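Acid phosphatase (Bacillus anthracis, PDB 2I33) probably hydrolyses phosphate monoesters at acidic pH, as a magnesium-binding class C acid phosphatase of the HAD superfamily. Local coordinates at residues P60-D65 with V118-I123; D108-T113 with V141-A146. All coordinates share one frame; numbering follows the deposited sequence.

Interaction 1. Residues P60-D65 with V118-I123. With MG (magnesium ion), chain C.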
loop_
_atom_site.group_PDB
_atom_site.type_symbol
_atom_site.label_atom_id
_atom_site.label_comp_id
_atom_site.label_asym_id
_atom_site.label_seq_id
_atom_site.Cartn_x
_atom_site.Cartn_y
_atom_site.Cartn_z
ATOM N N PRO A 60 27.274 -8.891 -0.623
ATOM C CA PRO A 60 25.859 -8.580 -0.487
ATOM C C PRO A 60 25.183 -8.206 -1.806
ATOM O O PRO A 60 25.783 -7.574 -2.680
ATOM C CB PRO A 60 25.845 -7.386 0.481
ATOM C CG PRO A 60 27.220 -6.839 0.441
ATOM C CD PRO A 60 28.145 -7.912 0.048
ATOM N N ALA A 61 23.913 -8.572 -1.922
ATOM C CA ALA A 61 23.073 -8.092 -3.013
ATOM C C ALA A 61 21.688 -7.732 -2.511
ATOM O O ALA A 61 21.275 -8.140 -1.429
ATOM C CB ALA A 61 22.935 -9.116 -4.096
ATOM N N ILE A 62 21.006 -6.942 -3.307
ATOM C CA ILE A 62 19.571 -6.778 -3.161
ATOM C C ILE A 62 18.915 -7.110 -4.482
ATOM O O ILE A 62 19.555 -7.081 -5.543
ATOM C CB ILE A 62 19.169 -5.358 -2.724
ATOM C CG1 ILE A 62 19.498 -4.343 -3.819
ATOM C CG2 ILE A 62 19.830 -5.034 -1.371
ATOM C CD1 ILE A 62 18.960 -2.976 -3.506
ATOM N N VAL A 63 17.651 -7.488 -4.381
ATOM C CA VAL A 63 16.844 -7.869 -5.507
ATOM C C VAL A 63 15.612 -7.001 -5.518
ATOM O O VAL A 63 15.002 -6.822 -4.486
ATOM C CB VAL A 63 16.415 -9.325 -5.372
ATOM C CG1 VAL A 63 15.238 -9.637 -6.301
ATOM C CG2 VAL A 63 17.606 -10.226 -5.623
ATOM N N LEU A 64 15.285 -6.479 -6.684
ATOM C CA LEU A 64 14.067 -5.735 -6.877
ATOM C C LEU A 64 13.315 -6.194 -8.092
ATOM O O LEU A 64 13.882 -6.476 -9.143
ATOM C CB LEU A 64 14.347 -4.256 -7.064
ATOM C CG LEU A 64 15.267 -3.607 -6.039
ATOM C CD1 LEU A 64 16.711 -3.558 -6.540
ATOM C CD2 LEU A 64 14.774 -2.224 -5.722
ATOM N N ASP A 65 11.997 -6.224 -7.958
ATOM C CA ASP A 65 11.136 -6.287 -9.088
ATOM C C ASP A 65 11.241 -4.938 -9.822
ATOM O O ASP A 65 11.721 -3.967 -9.249
ATOM C CB ASP A 65 9.723 -6.509 -8.532
ATOM C CG ASP A 65 8.690 -6.442 -9.546
ATOM O OD1 ASP A 65 8.814 -7.145 -10.571
ATOM O OD2 ASP A 65 7.753 -5.622 -9.307
ATOM N N VAL A 118 27.128 -2.565 -2.925
ATOM C CA VAL A 118 26.173 -3.660 -2.923
ATOM C C VAL A 118 25.647 -3.830 -4.349
ATOM O O VAL A 118 25.175 -2.872 -4.982
ATOM C CB VAL A 118 25.019 -3.390 -1.929
ATOM C CG1 VAL A 118 23.896 -4.432 -2.057
ATOM C CG2 VAL A 118 25.540 -3.319 -0.492
ATOM N N ASP A 119 25.686 -5.060 -4.827
ATOM C CA ASP A 119 25.137 -5.377 -6.126
ATOM C C ASP A 119 23.610 -5.355 -6.134
ATOM O O ASP A 119 22.953 -5.755 -5.177
ATOM C CB ASP A 119 25.630 -6.746 -6.620
ATOM C CG ASP A 119 27.053 -6.700 -7.170
ATOM O OD1 ASP A 119 27.418 -5.645 -7.746
ATOM O OD2 ASP A 119 27.784 -7.727 -7.053
ATOM N N ILE A 120 23.067 -4.878 -7.244
ATOM C CA ILE A 120 21.628 -4.801 -7.446
ATOM C C ILE A 120 21.236 -5.761 -8.546
ATOM O O ILE A 120 21.849 -5.776 -9.618
ATOM C CB ILE A 120 21.250 -3.378 -7.877
ATOM C CG1 ILE A 120 21.649 -2.399 -6.759
ATOM C CG2 ILE A 120 19.777 -3.281 -8.248
ATOM C CD1 ILE A 120 21.733 -0.974 -7.222
ATOM N N TYR A 121 20.201 -6.564 -8.294
ATOM C CA TYR A 121 19.603 -7.404 -9.328
ATOM C C TYR A 121 18.163 -7.050 -9.504
ATOM O O TYR A 121 17.399 -7.040 -8.553
ATOM C CB TYR A 121 19.763 -8.870 -9.017
ATOM C CG TYR A 121 21.227 -9.141 -9.075
ATOM C CD1 TYR A 121 21.854 -9.361 -10.289
ATOM C CD2 TYR A 121 22.014 -9.053 -7.932
ATOM C CE1 TYR A 121 23.228 -9.534 -10.355
ATOM C CE2 TYR A 121 23.356 -9.224 -7.980
ATOM C CZ TYR A 121 23.970 -9.466 -9.184
ATOM O OH TYR A 121 25.336 -9.643 -9.201
ATOM N N TYR A 122 17.838 -6.680 -10.730
ATOM C CA TYR A 122 16.461 -6.388 -11.104
ATOM C C TYR A 122 15.886 -7.675 -11.676
ATOM O O TYR A 122 16.149 -8.019 -12.818
ATOM C CB TYR A 122 16.384 -5.283 -12.153
ATOM C CG TYR A 122 17.100 -4.008 -11.770
ATOM C CD1 TYR A 122 16.521 -3.098 -10.930
ATOM C CD2 TYR A 122 18.378 -3.721 -12.262
ATOM C CE1 TYR A 122 17.151 -1.929 -10.589
ATOM C CE2 TYR A 122 19.021 -2.567 -11.911
ATOM C CZ TYR A 122 18.402 -1.667 -11.079
ATOM O OH TYR A 122 19.033 -0.499 -10.733
ATOM N N ILE A 123 15.075 -8.376 -10.880
ATOM C CA ILE A 123 14.462 -9.620 -11.309
ATOM C C ILE A 123 13.016 -9.282 -11.641
ATOM O O ILE A 123 12.234 -9.009 -10.758
ATOM C CB ILE A 123 14.571 -10.695 -10.220
ATOM C CG1 ILE A 123 16.050 -10.931 -9.893
ATOM C CG2 ILE A 123 13.899 -11.989 -10.695
ATOM C CD1 ILE A 123 16.304 -11.919 -8.768
HETATM MG MG MG C . 5.836 -5.814 -10.110
HETATM O O HOH W 1 6.342 -6.682 -12.065
HETATM O O HOH W 2 5.840 -7.799 -9.362
HETATM O O HOH W 3 4.062 -5.810 -10.591
#
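Leu64 O receives two groups from strand 119-123. The N-H of Ile123 makes the shortest hydrogen bond between the segments, 2.8 Å from Ile123 N to Leu64 O, with the donor tilted 29° from the carbonyl plane; the CA-H of Tyr122 adds a second, weaker contact. Three of the bonds before it are straighter: Ile62 N to Asp119 O, Tyr121 N to Ile62 O and Leu64 N to Tyr121 O, the last at 2.9 Å with 164° at the hydrogen. This alternation, with the two strands running the same way, identifies parallel pairing, here between neighbouring central strands of the Rossmann-like HAD sheet.

On the face carrying Ala61 and Val63, Ala61 CB sits in the plane of the Tyr121 ring, 3.9 Å from its edge atom CE2. Farther along, Val63 CG1 meets Ile123 CD1 at 3.5 Å, the two side chains crossing obliquely. On the other face Ile62 lies alongside Ile120, both chains pointing the same way; CG1 of Ile62 stands between its backbone N and carbonyl carbon (chi1 66°) and approaches Ile120 CG1 at 4.1 Å. Ile120 CG2 meets Leu64 CD1 at 3.5 Å and also lies over one face of the Tyr122 ring, offset toward the rim. Helices 31-54 and 106-115 pack on this face.

Past the strand, Asp65 OD2 binds magnesium at 2.1 Å, in a shell completed by Asp67 O, Asp180 OD1 and three waters, and is also hydrogen-bonded to Thr69 OG1. Asp65 OD1 accepts a bond from one of those waters and forms a salt bridge with Lys161. The pairing, together with Lys161 NZ spanning Asp65 OD1 and Ile123 O, probably helps to position the metal-binding aspartate, consistent with the DxDx(T/V) signature at a HAD strand end.

Interaction 2. Residues D108-T113 with V141-A146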
loop_
_atom_site.group_PDB
_atom_site.type_symbol
_atom_site.label_atom_id
_atom_site.label_comp_id
_atom_site.label_asym_id
_atom_site.label_seq_id
_atom_site.Cartn_x
_atom_site.Cartn_y
_atom_site.Cartn_z
ATOM N N ASP A 108 17.107 7.029 -5.545
ATOM C CA ASP A 108 18.048 7.428 -4.498
ATOM C C ASP A 108 18.481 6.231 -3.682
ATOM O O ASP A 108 19.640 6.125 -3.299
ATOM C CB ASP A 108 17.465 8.503 -3.596
ATOM C CG ASP A 108 17.427 9.862 -4.259
ATOM O OD1 ASP A 108 18.150 10.094 -5.263
ATOM O OD2 ASP A 108 16.684 10.725 -3.733
ATOM N N PHE A 109 17.548 5.311 -3.442
ATOM C CA PHE A 109 17.886 4.126 -2.682
ATOM C C PHE A 109 18.854 3.272 -3.473
ATOM O O PHE A 109 19.853 2.749 -2.949
ATOM C CB PHE A 109 16.655 3.312 -2.304
ATOM C CG PHE A 109 16.992 1.950 -1.809
ATOM C CD1 PHE A 109 17.571 1.753 -0.564
ATOM C CD2 PHE A 109 16.799 0.843 -2.627
ATOM C CE1 PHE A 109 17.928 0.496 -0.153
ATOM C CE2 PHE A 109 17.194 -0.430 -2.216
ATOM C CZ PHE A 109 17.745 -0.600 -0.983
ATOM N N LEU A 110 18.593 3.148 -4.770
ATOM C CA LEU A 110 19.475 2.337 -5.571
ATOM C C LEU A 110 20.881 2.962 -5.695
ATOM O O LEU A 110 21.881 2.259 -5.652
ATOM C CB LEU A 110 18.896 2.124 -6.966
ATOM C CG LEU A 110 17.599 1.320 -6.978
ATOM C CD1 LEU A 110 16.937 1.418 -8.324
ATOM C CD2 LEU A 110 17.876 -0.118 -6.603
ATOM N N LYS A 111 20.962 4.284 -5.849
ATOM C CA LYS A 111 22.239 4.949 -5.869
ATOM C C LYS A 111 22.962 4.805 -4.532
ATOM O O LYS A 111 24.185 4.677 -4.513
ATOM C CB LYS A 111 22.094 6.420 -6.241
ATOM C CG LYS A 111 21.609 6.648 -7.660
ATOM C CD LYS A 111 22.526 6.119 -8.724
ATOM C CE LYS A 111 23.740 6.995 -8.940
ATOM N NZ LYS A 111 24.683 6.333 -9.874
ATOM N N TYR A 112 22.212 4.823 -3.424
ATOM C CA TYR A 112 22.821 4.584 -2.113
ATOM C C TYR A 112 23.414 3.187 -2.014
ATOM O O TYR A 112 24.559 2.979 -1.616
ATOM C CB TYR A 112 21.804 4.754 -1.018
ATOM C CG TYR A 112 22.368 4.490 0.352
ATOM C CD1 TYR A 112 23.128 5.450 1.009
ATOM C CD2 TYR A 112 22.131 3.284 1.005
ATOM C CE1 TYR A 112 23.648 5.208 2.268
ATOM C CE2 TYR A 112 22.658 3.045 2.261
ATOM C CZ TYR A 112 23.394 4.010 2.891
ATOM O OH TYR A 112 23.919 3.789 4.161
ATOM N N THR A 113 22.598 2.226 -2.414
ATOM C CA THR A 113 23.000 0.837 -2.451
ATOM C C THR A 113 24.286 0.676 -3.256
ATOM O O THR A 113 25.246 0.042 -2.793
ATOM C CB THR A 113 21.857 -0.005 -3.018
ATOM O OG1 THR A 113 20.710 0.114 -2.166
ATOM C CG2 THR A 113 22.271 -1.438 -3.095
ATOM N N VAL A 141 15.938 6.626 -16.443
ATOM C CA VAL A 141 15.566 7.021 -15.083
ATOM C C VAL A 141 16.798 7.099 -14.171
ATOM O O VAL A 141 16.703 7.542 -13.027
ATOM C CB VAL A 141 14.465 6.140 -14.477
ATOM C CG1 VAL A 141 13.238 6.196 -15.373
ATOM C CG2 VAL A 141 14.950 4.705 -14.274
ATOM N N GLY A 142 17.950 6.676 -14.680
ATOM C CA GLY A 142 19.201 6.757 -13.914
ATOM C C GLY A 142 19.388 5.641 -12.905
ATOM O O GLY A 142 20.123 5.796 -11.908
ATOM N N ALA A 143 18.778 4.493 -13.169
ATOM C CA ALA A 143 18.938 3.331 -12.296
ATOM C C ALA A 143 20.341 2.792 -12.498
ATOM O O ALA A 143 20.799 2.667 -13.646
ATOM C CB ALA A 143 17.899 2.268 -12.631
ATOM N N PRO A 144 21.056 2.494 -11.404
ATOM C CA PRO A 144 22.389 1.925 -11.554
ATOM C C PRO A 144 22.379 0.495 -12.058
ATOM O O PRO A 144 21.366 -0.208 -11.978
ATOM C CB PRO A 144 22.964 1.952 -10.142
ATOM C CG PRO A 144 21.845 2.018 -9.258
ATOM C CD PRO A 144 20.679 2.640 -9.988
ATOM N N GLN A 145 23.530 0.072 -12.553
ATOM C CA GLN A 145 23.720 -1.303 -12.962
ATOM C C GLN A 145 22.636 -1.734 -13.957
ATOM O O GLN A 145 22.099 -2.819 -13.843
ATOM C CB GLN A 145 23.784 -2.208 -11.704
ATOM C CG GLN A 145 25.064 -1.987 -10.851
ATOM C CD GLN A 145 24.942 -2.485 -9.408
ATOM O OE1 GLN A 145 24.397 -3.552 -9.151
ATOM N NE2 GLN A 145 25.466 -1.697 -8.452
ATOM N N ALA A 146 22.329 -0.871 -14.931
ATOM C CA ALA A 146 21.296 -1.145 -15.944
ATOM C C ALA A 146 21.890 -1.931 -17.105
ATOM O O ALA A 146 21.962 -1.443 -18.244
ATOM C CB ALA A 146 20.657 0.160 -16.452
#
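The loop that leaves helix 131-141 lays Pro144 against helix 106-115, with Leu110 as its main partner. Pro144 CD lies 3.5 Å from Leu110 CB, and Pro144 CG fits beside it, 3.6 Å from Leu110 O. The proline therefore touches both the root of the leucine side chain and the helix backbone. Leu110 CD1 only grazes Ala143 CB, at 4.5 Å; the side chain also packs on Tyr122 and Leu64 of the sheet.

Lys111 approaches from the solvent side. Its chain is bent at chi2 (-62°) and again at chi3 (-76°), folding the aliphatic part over the loop so that CD comes 4.1 Å from Pro144 CD and about as close to Gly142 O. The ammonium end makes a salt bridge with Glu114, three residues on in the same helix.

Gly142 closes helix 131-141 with a Schellman motif, its positive phi (80°) letting the chain swing out toward Ala143 and Pro144. Both segments belong to the layer on one side of the parallel sheet: Leu110 and Ala143 rest on Tyr122 of strand 119-125, and Thr113 and Pro144 on Ile120. The phenol OH of Tyr122 is hydrogen-bonded to Pro144 O, and Gln145 OE1 accepts from Ile120 N.

No hydrogen bond joins the two segments. On the sheet side of the helix, Phe109 and Thr113 pack on Ile62 of strand 59-64; Thr113 OG1 donates to Phe109 O at 2.9 Å from above the carbonyl plane and lies over one face of the Phe109 ring, offset toward its rim.

In the fold
After two N-terminal helices the chain enters strand 59-64, the first strand of the sheet, then runs through 52 residues, about half of them helical and including most of helix 106-115, which leads into strand 119-125. Pairing of that strand with the first, interaction 1, closes this long loop. Helix 131-141 follows, and the loop after it returns to helix 106-115 in interaction 2, closing a shorter loop of 27 residues that contains strand 119-125. The two closures cross, because the segments alternate along the chain. Their centres lie 10 Å apart, and they meet directly: Ile62 CD1 packs on Phe109 CE2 at 3.4 Å. Together they tie two central strands to the helical layer on one sheet face.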